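Monalysin (PDB 4MKO) forms pores in host cell membranes as a beta-barrel toxin of the aerolysin-like family, lysing cells and damaging the Drosophila gut during infection. Local coordinates at residues A[39-44]-A[95-100]; A[78-83]-A[121-126]; A[140-145]-A[181-186]. One frame throughout, in Å; residues are numbered along the deposited sequence. Where two conformers were deposited one is given.

Interaction 1 (A[39-44]-A[95-100]); sequences GDIYIG and YSVGAN
Tyr-42 and Ser-96 form the one hydrogen-bonded pair of a short antiparallel beta ladder, which adds the small strand 95-96 to the end of the long strand 29-43. Strand 29-43 belongs to the large curled sheet of the aerolysin-like fold. On the other edge of strand 29-43, Ile-41 bonds by its backbone to Trp-48 of the hairpin partner strand 46-67. The incoming segment 95-100 belongs to the region inferred to form the pore.

Tyr-42 N gives its hydrogen to Ser-96 O at 2.9 Å, almost in line with the carbonyl. The return bond, Ser-96 N to Tyr-42 O, is 3.1 Å long. The next pair, Ile-43 with Tyr-95, is non-hydrogen-bonded.

The two faces of the ladder differ. On the face of Tyr-42 and Ser-96, the serine OG lies 3.4 Å from Tyr-42 CB. On the other, the Tyr-95 ring lies alongside Ile-43 and its CE1 meets Ile-41 CG2 at 3.5 Å. CG of Tyr-95 is anti to the backbone N (chi1 -174°), which carries the ring across to the isoleucines; its OH bonds to Tyr-178 OH.

One water bridges the two segments near Gly-98: it donates to Asp-40 O at 2.7 Å and accepts from Gly-98 N at 2.8 Å.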
ATOM      1  N   GLY A  39      -8.622 -10.738 -11.324  1.00  9.43           N
ATOM      2  CA  GLY A  39      -7.871 -10.800 -12.566  1.00  9.90           C
ATOM      3  C   GLY A  39      -6.501 -11.381 -12.367  1.00 13.22           C
ATOM      4  O   GLY A  39      -6.126 -11.740 -11.244  1.00 12.54           O
ATOM      5  N   ASP A  40      -5.732 -11.454 -13.456  1.00  9.51           N
ATOM      6  CA  ASP A  40      -4.397 -12.017 -13.437  1.00  9.25           C
ATOM      7  C   ASP A  40      -3.345 -11.213 -12.695  1.00 12.48           C
ATOM      8  O   ASP A  40      -3.282  -9.985 -12.814  1.00  9.85           O
ATOM      9  CB  ASP A  40      -3.879 -12.239 -14.866  1.00 10.67           C
ATOM     10  CG  ASP A  40      -4.517 -13.382 -15.631  1.00 21.74           C
ATOM     11  OD1 ASP A  40      -5.109 -14.283 -14.980  1.00 18.04           O
ATOM     12  OD2 ASP A  40      -4.394 -13.399 -16.882  1.00 27.80           O
ATOM     13  N   ILE A  41      -2.460 -11.942 -11.984  1.00  9.25           N
ATOM     14  CA  ILE A  41      -1.233 -11.446 -11.390  1.00  8.05           C
ATOM     15  C   ILE A  41      -0.217 -12.543 -11.666  1.00 13.09           C
ATOM     16  O   ILE A  41      -0.516 -13.731 -11.465  1.00 10.50           O
ATOM     17  CB  ILE A  41      -1.309 -11.058  -9.888  1.00 10.12           C
ATOM     18  CG1 ILE A  41      -2.340  -9.910  -9.655  1.00 10.38           C
ATOM     19  CG2 ILE A  41       0.081 -10.665  -9.366  1.00  9.51           C
ATOM     20  CD1 ILE A  41      -2.264  -9.186  -8.236  1.00 12.79           C
ATOM     21  N   TYR A  42       0.946 -12.151 -12.191  1.00 11.15           N
ATOM     22  CA  TYR A  42       2.021 -13.067 -12.510  1.00 11.96           C
ATOM     23  C   TYR A  42       2.884 -13.259 -11.269  1.00 12.70           C
ATOM     24  O   TYR A  42       3.474 -12.311 -10.773  1.00 11.05           O
ATOM     25  CB  TYR A  42       2.861 -12.538 -13.692  1.00 14.37           C
ATOM     26  CG  TYR A  42       3.872 -13.544 -14.211  1.00 17.99           C
ATOM     27  CD1 TYR A  42       5.107 -13.711 -13.584  1.00 20.05           C
ATOM     28  CD2 TYR A  42       3.609 -14.305 -15.347  1.00 19.07           C
ATOM     29  CE1 TYR A  42       6.039 -14.637 -14.055  1.00 22.08           C
ATOM     30  CE2 TYR A  42       4.539 -15.222 -15.835  1.00 20.20           C
ATOM     31  CZ  TYR A  42       5.745 -15.397 -15.175  1.00 25.95           C
ATOM     32  OH  TYR A  42       6.666 -16.296 -15.645  1.00 30.22           O
ATOM     33  N   ILE A  43       2.979 -14.507 -10.792  1.00 10.82           N
ATOM     34  CA  ILE A  43       3.789 -14.852  -9.627  1.00  9.63           C
ATOM     35  C   ILE A  43       4.550 -16.129  -9.975  1.00 13.31           C
ATOM     36  O   ILE A  43       3.923 -17.151 -10.263  1.00 11.31           O
ATOM     37  CB  ILE A  43       2.948 -15.073  -8.322  1.00 11.77           C
ATOM     38  CG1 ILE A  43       2.001 -13.888  -8.013  1.00 11.81           C
ATOM     39  CG2 ILE A  43       3.884 -15.340  -7.115  1.00 11.78           C
ATOM     40  CD1 ILE A  43       0.895 -14.215  -6.983  1.00 10.70           C
ATOM     41  N   GLY A  44       5.865 -16.048  -9.892  1.00 13.68           N
ATOM     42  CA  GLY A  44       6.766 -17.177 -10.097  1.00 15.25           C
ATOM     43  C   GLY A  44       6.988 -17.538 -11.546  1.00 20.11           C
ATOM     44  O   GLY A  44       7.908 -17.017 -12.181  1.00 20.87           O
ATOM     45  N   TYR A  95       7.567 -11.225 -10.246  1.00 13.84           N
ATOM     46  CA  TYR A  95       6.245 -10.689  -9.925  1.00 13.20           C
ATOM     47  C   TYR A  95       5.905  -9.513 -10.831  1.00 16.76           C
ATOM     48  O   TYR A  95       6.715  -8.589 -10.960  1.00 17.16           O
ATOM     49  CB  TYR A  95       6.223 -10.203  -8.452  1.00 12.85           C
ATOM     50  CG  TYR A  95       4.858  -9.759  -7.956  1.00 12.63           C
ATOM     51  CD1 TYR A  95       3.934 -10.683  -7.473  1.00 13.36           C
ATOM     52  CD2 TYR A  95       4.503  -8.409  -7.938  1.00 12.40           C
ATOM     53  CE1 TYR A  95       2.674 -10.282  -7.023  1.00 13.03           C
ATOM     54  CE2 TYR A  95       3.247  -7.997  -7.491  1.00 12.23           C
ATOM     55  CZ  TYR A  95       2.331  -8.936  -7.041  1.00 15.14           C
ATOM     56  OH  TYR A  95       1.086  -8.524  -6.601  1.00 10.58           O
ATOM     57  N   SER A  96       4.696  -9.534 -11.414  1.00 13.15           N
ATOM     58  CA  SER A  96       4.212  -8.436 -12.259  0.76 12.61           C
ATOM     59  C   SER A  96       2.708  -8.448 -12.389  1.00 16.25           C
ATOM     60  O   SER A  96       2.076  -9.504 -12.287  1.00 17.28           O
ATOM     61  CB  SER A  96       4.879  -8.454 -13.638  0.76 14.27           C
ATOM     62  OG  SER A  96       4.484  -9.595 -14.375  0.76 14.47           O
ATOM     63  N   VAL A  97       2.129  -7.260 -12.609  1.00 11.85           N
ATOM     64  CA  VAL A  97       0.693  -7.110 -12.807  1.00 12.02           C
ATOM     65  C   VAL A  97       0.448  -6.117 -13.939  1.00 14.84           C
ATOM     66  O   VAL A  97       1.159  -5.110 -14.041  1.00 14.05           O
ATOM     67  CB  VAL A  97      -0.119  -6.786 -11.515  1.00 17.36           C
ATOM     68  CG1 VAL A  97       0.245  -5.429 -10.936  1.00 16.25           C
ATOM     69  CG2 VAL A  97      -1.623  -6.897 -11.757  1.00 17.70           C
ATOM     70  N   GLY A  98      -0.562  -6.419 -14.754  1.00 12.55           N
ATOM     71  CA  GLY A  98      -0.982  -5.570 -15.859  1.00 11.96           C
ATOM     72  C   GLY A  98      -1.615  -4.295 -15.344  1.00 14.87           C
ATOM     73  O   GLY A  98      -2.205  -4.279 -14.259  1.00 11.45           O
ATOM     74  N   ALA A  99      -1.535  -3.224 -16.148  1.00 11.89           N
ATOM     75  CA  ALA A  99      -2.082  -1.911 -15.816  1.00 11.12           C
ATOM     76  C   ALA A  99      -3.561  -1.905 -15.455  1.00 12.53           C
ATOM     77  O   ALA A  99      -3.974  -1.009 -14.700  1.00 12.72           O
ATOM     78  CB  ALA A  99      -1.845  -0.948 -16.974  1.00 12.04           C
ATOM     79  N   ASN A 100      -4.375  -2.852 -16.023  1.00  8.36           N
ATOM     80  CA  ASN A 100      -5.830  -2.872 -15.851  1.00  8.56           C
ATOM     81  C   ASN A 100      -6.296  -3.198 -14.425  1.00 10.82           C
ATOM     82  O   ASN A 100      -7.473  -2.985 -14.126  1.00 11.04           O
ATOM     83  CB  ASN A 100      -6.554  -3.771 -16.875  1.00 11.62           C
ATOM     84  CG  ASN A 100      -7.977  -3.295 -17.206  1.00 30.38           C
ATOM     85  OD1 ASN A 100      -8.293  -2.089 -17.205  1.00 24.50           O
ATOM     86  ND2 ASN A 100      -8.884  -4.224 -17.504  1.00 19.95           N
TER
HETATM   87  O   HOH W   1      -2.130  -8.760 -14.885  1.00 15.07           O

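Interaction 2 (A[78-83]-A[121-126]); sequences QLTKGH and STTQSF
Phe-126 has its CG between the backbone N and the carbonyl carbon (chi1 70°), which turns the ring over the neighbouring strand toward Leu-79. Leu-79 places CB over one ring face, 4.0 Å from the centroid of Phe-126, in a CH-pi contact offset toward the rim. Thr-80 O and Lys-81 N lie at the ring edge, near its plane. Lys-81 CG also sits between backbone N and carbonyl (chi1 58°). From there its extended chain runs beside Gln-124, with Lys-81 CE 3.8 Å from Gln-124 CG, and its NZ ends in a salt bridge with Glu-118.

The backbones pair antiparallel. Leu-79 with Phe-126 and Lys-81 with Gln-124 are hydrogen-bonded pairs, each with two N-H to O bonds. Thr-80 with Ser-125 is the non-hydrogen-bonded pair between them.

Next to this ladder, His-83 grips the other segment differently. Ser-121 O accepts two bonds from His-83, from its N and its ND1, both at 2.9 Å. They arrive from opposite faces of the carbonyl plane. The oxygen lies in the imidazole plane, which helps to hold the ring in its rotation. Thr-123 OG1 donates to His-83 O at 2.7 Å from well above the carbonyl plane. Gly-82, at positive phi, passes close to the Ser-121 carbonyl, its CA 3.6 Å from Ser-121 O.

The whole is one end of the antiparallel pair of strands 72-81 and 124-133. Both strands lie in the region inferred to form the pore, the part that in aerolysin-like toxins probably rearranges into a transmembrane beta-hairpin.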
ATOM      1  N   GLN A  78      13.817  12.627  -3.246  1.00 14.26           N
ATOM      2  CA  GLN A  78      13.374  11.557  -4.115  1.00 14.35           C
ATOM      3  C   GLN A  78      12.096  10.903  -3.643  1.00 15.86           C
ATOM      4  O   GLN A  78      12.033  10.414  -2.516  1.00 17.09           O
ATOM      5  CB  GLN A  78      14.480  10.489  -4.274  1.00 16.36           C
ATOM      6  CG  GLN A  78      15.768  10.977  -4.967  1.00 24.36           C
ATOM      7  CD  GLN A  78      15.505  11.543  -6.339  1.00 32.91           C
ATOM      8  OE1 GLN A  78      15.132  10.824  -7.267  1.00 32.29           O
ATOM      9  NE2 GLN A  78      15.625  12.860  -6.473  1.00 21.25           N
ATOM     10  N   LEU A  79      11.090  10.882  -4.508  1.00 11.61           N
ATOM     11  CA  LEU A  79       9.858  10.129  -4.265  1.00 10.35           C
ATOM     12  C   LEU A  79       9.893   8.962  -5.238  1.00 14.86           C
ATOM     13  O   LEU A  79      10.790   8.895  -6.087  1.00 15.12           O
ATOM     14  CB  LEU A  79       8.604  10.994  -4.482  1.00  9.72           C
ATOM     15  CG  LEU A  79       8.414  12.215  -3.564  1.00 12.31           C
ATOM     16  CD1 LEU A  79       7.112  12.933  -3.895  1.00 12.32           C
ATOM     17  CD2 LEU A  79       8.417  11.838  -2.072  1.00 12.56           C
ATOM     18  N   THR A  80       8.950   8.023  -5.122  1.00 10.34           N
ATOM     19  CA  THR A  80       8.888   6.902  -6.060  1.00  9.13           C
ATOM     20  C   THR A  80       7.478   6.701  -6.595  1.00 12.28           C
ATOM     21  O   THR A  80       6.493   7.143  -5.981  1.00 11.01           O
ATOM     22  CB  THR A  80       9.430   5.599  -5.429  1.00 15.94           C
ATOM     23  OG1 THR A  80       8.569   5.199  -4.359  1.00 13.15           O
ATOM     24  CG2 THR A  80      10.880   5.714  -4.940  1.00 14.85           C
ATOM     25  N   LYS A  81       7.383   6.024  -7.753  1.00  8.57           N
ATOM     26  CA  LYS A  81       6.140   5.630  -8.390  1.00  8.57           C
ATOM     27  C   LYS A  81       6.191   4.132  -8.690  1.00 13.46           C
ATOM     28  O   LYS A  81       7.283   3.579  -8.805  1.00 12.72           O
ATOM     29  CB  LYS A  81       5.807   6.476  -9.631  1.00 11.22           C
ATOM     30  CG  LYS A  81       6.841   6.472 -10.751  1.00 18.09           C
ATOM     31  CD  LYS A  81       6.613   7.693 -11.651  1.00 19.94           C
ATOM     32  CE  LYS A  81       7.749   7.893 -12.624  1.00 35.85           C
ATOM     33  NZ  LYS A  81       7.529   9.087 -13.488  1.00 39.38           N
ATOM     34  N   GLY A  82       5.015   3.500  -8.775  1.00 11.26           N
ATOM     35  CA  GLY A  82       4.886   2.058  -8.992  1.00  9.82           C
ATOM     36  C   GLY A  82       4.948   1.324  -7.669  1.00 11.83           C
ATOM     37  O   GLY A  82       4.692   1.921  -6.616  1.00 10.07           O
ATOM     38  N   HIS A  83       5.335   0.034  -7.685  1.00  8.24           N
ATOM     39  CA  HIS A  83       5.480  -0.697  -6.418  1.00  8.16           C
ATOM     40  C   HIS A  83       6.541  -0.026  -5.531  1.00 11.54           C
ATOM     41  O   HIS A  83       7.497   0.581  -6.046  1.00 12.00           O
ATOM     42  CB  HIS A  83       5.813  -2.181  -6.672  1.00  9.02           C
ATOM     43  CG  HIS A  83       4.637  -2.965  -7.159  1.00 12.15           C
ATOM     44  ND1 HIS A  83       4.225  -2.905  -8.481  1.00 13.82           N
ATOM     45  CD2 HIS A  83       3.784  -3.763  -6.474  1.00 13.07           C
ATOM     46  CE1 HIS A  83       3.165  -3.697  -8.562  1.00 12.85           C
ATOM     47  NE2 HIS A  83       2.870  -4.240  -7.381  1.00 12.90           N
ATOM     48  N   SER A 121       3.730  -0.626 -11.979  1.00 12.91           N
ATOM     49  CA  SER A 121       4.981  -1.094 -12.557  1.00 13.39           C
ATOM     50  C   SER A 121       6.060  -1.223 -11.480  1.00 17.20           C
ATOM     51  O   SER A 121       5.773  -1.163 -10.271  1.00 16.30           O
ATOM     52  CB  SER A 121       5.423  -0.140 -13.674  1.00 17.07           C
ATOM     53  OG  SER A 121       6.455  -0.709 -14.464  1.00 23.86           O
ATOM     54  N   THR A 122       7.318  -1.405 -11.917  1.00 13.60           N
ATOM     55  CA  THR A 122       8.456  -1.493 -11.022  1.00 13.16           C
ATOM     56  C   THR A 122       8.734  -0.120 -10.415  1.00 15.10           C
ATOM     57  O   THR A 122       8.355   0.897 -11.010  1.00 14.12           O
ATOM     58  CB  THR A 122       9.686  -2.050 -11.771  1.00 22.84           C
ATOM     59  OG1 THR A 122       9.966  -1.209 -12.891  1.00 22.67           O
ATOM     60  CG2 THR A 122       9.491  -3.504 -12.224  1.00 21.55           C
ATOM     61  N   THR A 123       9.385  -0.094  -9.235  1.00 11.91           N
ATOM     62  CA  THR A 123       9.757   1.135  -8.535  1.00 11.71           C
ATOM     63  C   THR A 123      10.602   2.033  -9.451  1.00 16.46           C
ATOM     64  O   THR A 123      11.601   1.580 -10.038  1.00 13.86           O
ATOM     65  CB  THR A 123      10.571   0.847  -7.256  1.00 16.50           C
ATOM     66  OG1 THR A 123      10.000  -0.247  -6.528  1.00 18.25           O
ATOM     67  CG2 THR A 123      10.676   2.067  -6.347  1.00 15.03           C
ATOM     68  N   GLN A 124      10.174   3.293  -9.562  1.00 13.78           N
ATOM     69  CA  GLN A 124      10.876   4.308 -10.339  0.58 13.68           C
ATOM     70  C   GLN A 124      10.980   5.568  -9.482  1.00 17.73           C
ATOM     71  O   GLN A 124       9.965   6.075  -9.010  1.00 17.93           O
ATOM     72  CB  GLN A 124      10.157   4.584 -11.679  0.58 14.91           C
ATOM     73  CG  GLN A 124      10.846   5.630 -12.571  0.58 23.49           C
ATOM     74  CD  GLN A 124      12.234   5.220 -13.016  0.58 42.98           C
ATOM     75  OE1 GLN A 124      12.419   4.255 -13.768  0.58 39.51           O
ATOM     76  NE2 GLN A 124      13.242   5.949 -12.559  0.58 32.81           N
ATOM     77  N   SER A 125      12.212   6.040  -9.248  1.00 15.38           N
ATOM     78  CA  SER A 125      12.442   7.249  -8.457  0.57 15.39           C
ATOM     79  C   SER A 125      12.233   8.487  -9.330  1.00 19.58           C
ATOM     80  O   SER A 125      12.418   8.427 -10.553  1.00 19.86           O
ATOM     81  CB  SER A 125      13.852   7.258  -7.874  0.57 18.72           C
ATOM     82  OG  SER A 125      14.820   7.357  -8.906  0.57 24.45           O
ATOM     83  N   PHE A 126      11.831   9.597  -8.709  1.00 15.62           N
ATOM     84  CA  PHE A 126      11.636  10.884  -9.381  1.00 15.28           C
ATOM     85  C   PHE A 126      11.870  11.986  -8.378  1.00 18.98           C
ATOM     86  O   PHE A 126      11.637  11.797  -7.179  1.00 17.95           O
ATOM     87  CB  PHE A 126      10.274  11.018 -10.085  1.00 16.43           C
ATOM     88  CG  PHE A 126       9.067  11.134  -9.191  1.00 17.34           C
ATOM     89  CD1 PHE A 126       8.467   9.998  -8.653  1.00 18.44           C
ATOM     90  CD2 PHE A 126       8.498  12.374  -8.923  1.00 19.05           C
ATOM     91  CE1 PHE A 126       7.333  10.106  -7.846  1.00 19.03           C
ATOM     92  CE2 PHE A 126       7.363  12.483  -8.113  1.00 21.31           C
ATOM     93  CZ  PHE A 126       6.780  11.345  -7.589  1.00 18.95           C
TER

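Interaction 3 (A[140-145]-A[181-186]); sequences IYQVVL and AITQRK. With ACT (acetate ion), chain J.
Gln-142 NE2 is shared between two backbone carbonyls. It donates to Gln-184 O at 3.1 Å, across the contact, and to Thr-80 O of the neighbouring strand 72-81. The bond to Gln-184 O is fairly straight (167°) and close to the plane of the Gln-142 amide, but the nitrogen stands above the acceptor's carbonyl plane. The Gln-142 side chain leaves opposite its own N (chi1 -173°) and stays extended beyond CG, which carries the amide across to strand 173-191. There it crosses Thr-183 at about a right angle, with NE2 3.5 Å from Thr-183 CB. Thr-183 OG1 bonds to the same Thr-80 O, so this buried amide and hydroxyl meet on one oxygen.

The strands are antiparallel. Leu-145 and Ile-182 form a hydrogen-bonded pair; the shorter of its two bonds, Leu-145 N to Ile-182 O, is 2.8 Å. Val-144 and Thr-183 make the non-hydrogen-bonded pair, and Val-144 CG1 packs on Ala-181 CB at 3.7 Å. Gln-184 N bonds to Val-143 O. The chain then turns a corner at Arg-185, the centre of an inverse gamma turn, yet Lys-186 O still receives Val-143 N at 3.0 Å.

Val-143 lies beside two long side chains. Its CG1 touches Gln-184 OE1 at 3.4 Å, and its CG2 meets Lys-186 CB at 3.8 Å. Gln-184 NE2 is held by Ser-111 O and Asp-13. Lys-186 NZ has a salt bridge to Asp-17; in the given conformer, NZ also bonds to an acetate ion, itself probably from the crystallisation liquor.

Strand 136-151 also pairs with 46-67, so this contact is central to the long, curled beta-sheet of the aerolysin-like fold.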
ATOM      1  N   ILE A 140       9.775  14.342   5.929  1.00  6.38           N
ATOM      2  CA  ILE A 140       9.009  14.146   4.711  1.00  6.13           C
ATOM      3  C   ILE A 140       8.633  12.682   4.613  1.00  9.91           C
ATOM      4  O   ILE A 140       9.491  11.812   4.784  1.00  8.63           O
ATOM      5  CB  ILE A 140       9.824  14.594   3.480  1.00  8.85           C
ATOM      6  CG1 ILE A 140      10.293  16.060   3.663  1.00  9.93           C
ATOM      7  CG2 ILE A 140       9.001  14.398   2.188  1.00  8.45           C
ATOM      8  CD1 ILE A 140      11.235  16.574   2.560  1.00 19.54           C
ATOM      9  N   TYR A 141       7.363  12.418   4.272  1.00  6.80           N
ATOM     10  CA  TYR A 141       6.860  11.052   4.076  1.00  6.17           C
ATOM     11  C   TYR A 141       6.112  10.982   2.759  1.00  9.60           C
ATOM     12  O   TYR A 141       5.632  12.010   2.286  1.00  8.98           O
ATOM     13  CB  TYR A 141       5.856  10.674   5.179  1.00  7.24           C
ATOM     14  CG  TYR A 141       6.322  10.907   6.595  1.00 10.53           C
ATOM     15  CD1 TYR A 141       6.991   9.912   7.304  1.00 14.03           C
ATOM     16  CD2 TYR A 141       6.058  12.111   7.246  1.00 12.20           C
ATOM     17  CE1 TYR A 141       7.401  10.117   8.625  1.00 15.83           C
ATOM     18  CE2 TYR A 141       6.468  12.328   8.563  1.00 13.09           C
ATOM     19  CZ  TYR A 141       7.106  11.316   9.259  1.00 23.49           C
ATOM     20  OH  TYR A 141       7.492  11.545  10.563  1.00 25.69           O
ATOM     21  N   GLN A 142       5.973   9.777   2.184  1.00  5.93           N
ATOM     22  CA  GLN A 142       5.162   9.571   0.972  1.00  4.52           C
ATOM     23  C   GLN A 142       4.063   8.553   1.304  1.00  7.10           C
ATOM     24  O   GLN A 142       4.320   7.568   2.004  1.00  7.06           O
ATOM     25  CB  GLN A 142       5.992   9.066  -0.208  1.00  5.71           C
ATOM     26  CG  GLN A 142       5.197   9.012  -1.526  1.00  7.73           C
ATOM     27  CD  GLN A 142       6.004   8.709  -2.761  1.00 10.03           C
ATOM     28  OE1 GLN A 142       7.208   8.419  -2.715  1.00 10.73           O
ATOM     29  NE2 GLN A 142       5.346   8.783  -3.902  1.00  6.81           N
ATOM     30  N   VAL A 143       2.864   8.780   0.757  1.00  5.29           N
ATOM     31  CA  VAL A 143       1.722   7.874   0.963  1.00  4.46           C
ATOM     32  C   VAL A 143       1.956   6.570   0.224  1.00  8.82           C
ATOM     33  O   VAL A 143       2.248   6.558  -0.984  1.00  8.87           O
ATOM     34  CB  VAL A 143       0.377   8.528   0.524  1.00  8.10           C
ATOM     35  CG1 VAL A 143      -0.770   7.517   0.568  1.00  7.61           C
ATOM     36  CG2 VAL A 143       0.054   9.774   1.362  1.00  8.19           C
ATOM     37  N   VAL A 144       1.765   5.466   0.952  1.00  4.97           N
ATOM     38  CA  VAL A 144       1.836   4.104   0.421  1.00  5.06           C
ATOM     39  C   VAL A 144       0.437   3.497   0.471  1.00  7.31           C
ATOM     40  O   VAL A 144      -0.244   3.567   1.505  1.00  7.05           O
ATOM     41  CB  VAL A 144       2.832   3.227   1.201  1.00  6.88           C
ATOM     42  CG1 VAL A 144       2.762   1.771   0.739  1.00  6.38           C
ATOM     43  CG2 VAL A 144       4.260   3.753   1.063  1.00  7.14           C
ATOM     44  N   LEU A 145       0.017   2.895  -0.648  1.00  5.16           N
ATOM     45  CA  LEU A 145      -1.254   2.194  -0.772  1.00  4.53           C
ATOM     46  C   LEU A 145      -0.967   0.713  -0.679  1.00  7.20           C
ATOM     47  O   LEU A 145      -0.152   0.190  -1.440  1.00  7.17           O
ATOM     48  CB  LEU A 145      -1.989   2.539  -2.091  1.00  4.61           C
ATOM     49  CG  LEU A 145      -2.269   4.033  -2.310  1.00  8.27           C
ATOM     50  CD1 LEU A 145      -2.732   4.313  -3.754  1.00  8.24           C
ATOM     51  CD2 LEU A 145      -3.277   4.584  -1.265  1.00 10.67           C
ATOM     52  N   ALA A 181       2.325  -3.360  -2.193  1.00  8.52           N
ATOM     53  CA  ALA A 181       2.241  -1.930  -1.911  1.00  7.38           C
ATOM     54  C   ALA A 181       2.783  -1.116  -3.080  1.00  9.93           C
ATOM     55  O   ALA A 181       3.768  -1.502  -3.707  1.00  9.06           O
ATOM     56  CB  ALA A 181       3.011  -1.611  -0.643  1.00  8.26           C
ATOM     57  N   ILE A 182       2.101  -0.014  -3.380  1.00  5.99           N
ATOM     58  CA  ILE A 182       2.463   0.945  -4.427  1.00  6.23           C
ATOM     59  C   ILE A 182       2.420   2.327  -3.773  1.00  9.25           C
ATOM     60  O   ILE A 182       1.834   2.482  -2.692  1.00  8.25           O
ATOM     61  CB  ILE A 182       1.527   0.855  -5.684  1.00  8.87           C
ATOM     62  CG1 ILE A 182       0.081   1.381  -5.394  1.00  7.87           C
ATOM     63  CG2 ILE A 182       1.506  -0.577  -6.296  1.00  9.44           C
ATOM     64  CD1 ILE A 182      -0.871   1.488  -6.586  1.00  7.68           C
ATOM     65  N   THR A 183       3.005   3.334  -4.420  1.00  5.58           N
ATOM     66  CA  THR A 183       2.914   4.687  -3.873  1.00  4.83           C
ATOM     67  C   THR A 183       1.844   5.487  -4.578  1.00  8.47           C
ATOM     68  O   THR A 183       1.437   5.163  -5.702  1.00  8.02           O
ATOM     69  CB  THR A 183       4.236   5.446  -4.045  1.00  7.85           C
ATOM     70  OG1 THR A 183       4.725   5.213  -5.368  1.00  9.65           O
ATOM     71  CG2 THR A 183       5.277   5.088  -2.988  1.00  6.95           C
ATOM     72  N   GLN A 184       1.424   6.569  -3.919  1.00  5.15           N
ATOM     73  CA  GLN A 184       0.505   7.583  -4.448  1.00  4.39           C
ATOM     74  C   GLN A 184       1.345   8.856  -4.617  1.00  7.49           C
ATOM     75  O   GLN A 184       2.302   9.057  -3.869  1.00  7.98           O
ATOM     76  CB  GLN A 184      -0.636   7.844  -3.446  1.00  6.09           C
ATOM     77  CG  GLN A 184      -1.766   8.702  -3.996  1.00 14.87           C
ATOM     78  CD  GLN A 184      -2.901   8.824  -3.018  1.00 19.83           C
ATOM     79  OE1 GLN A 184      -2.710   9.070  -1.821  1.00 14.85           O
ATOM     80  NE2 GLN A 184      -4.107   8.696  -3.514  1.00 13.25           N
ATOM     81  N   ARG A 185       0.966   9.728  -5.563  1.00  5.60           N
ATOM     82  CA  ARG A 185       1.650  11.008  -5.799  1.00  5.79           C
ATOM     83  C   ARG A 185       1.202  12.018  -4.720  1.00  9.61           C
ATOM     84  O   ARG A 185       0.560  13.033  -5.011  1.00 11.00           O
ATOM     85  CB  ARG A 185       1.375  11.515  -7.223  1.00  7.88           C
ATOM     86  CG  ARG A 185       2.350  12.632  -7.615  1.00 17.51           C
ATOM     87  CD  ARG A 185       2.420  12.886  -9.109  1.00 25.59           C
ATOM     88  NE  ARG A 185       1.125  13.223  -9.686  1.00 28.22           N
ATOM     89  CZ  ARG A 185       0.670  14.457  -9.853  1.00 46.20           C
ATOM     90  NH1 ARG A 185       1.391  15.497  -9.452  1.00 34.98           N
ATOM     91  NH2 ARG A 185      -0.520  14.661 -10.408  1.00 32.10           N
ATOM     92  N   LYS A 186       1.549  11.699  -3.461  1.00  6.36           N
ATOM     93  CA  LYS A 186       1.189  12.482  -2.290  0.83  5.85           C
ATOM     94  C   LYS A 186       2.294  12.360  -1.250  1.00  9.42           C
ATOM     95  O   LYS A 186       2.748  11.248  -0.944  1.00  8.22           O
ATOM     96  CB  LYS A 186      -0.136  11.945  -1.746  0.83  7.17           C
ATOM     97  CG  LYS A 186      -0.864  12.855  -0.800  0.83  8.06           C
ATOM     98  CD  LYS A 186      -2.297  12.389  -0.573  0.83  9.81           C
ATOM     99  CE  LYS A 186      -3.211  12.662  -1.748  0.83 14.76           C
ATOM    100  NZ  LYS A 186      -4.620  12.326  -1.424  0.83 16.64           N
TER
HETATM  101  C   ACT J1006      -6.328  12.886  -4.880  1.00 36.03           C
HETATM  102  O   ACT J1006      -6.123  12.465  -3.726  1.00 24.83           O
HETATM  103  OXT ACT J1006      -6.922  12.247  -5.795  1.00 38.89           O
HETATM  104  CH3 ACT J1006      -5.817  14.298  -5.195  1.00 34.61           C

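Interaction 3 is the buried one, between long strands of the main sheet. Interactions 1 and 2 are only partly buried. Interaction 1 lies on the same sheet as interaction 3, with centres about 20 Å apart and no direct touch; it adds a short strand and closes with a water. Interaction 2 belongs to a separate two-stranded sheet that lies against interaction 3, their centres about 10 Å apart. Thr-80 O is one polar joint between them, and a Gly-82 to Thr-183 backbone bond is another. Interactions 1 and 2 meet where His-83 packs against Tyr-95 and Val-97. Both set an aromatic ring on an aliphatic neighbour; interaction 2 adds side-chain to backbone bonds of His-83 and Thr-123. Aliphatic packing with buried glutamines marks interaction 3.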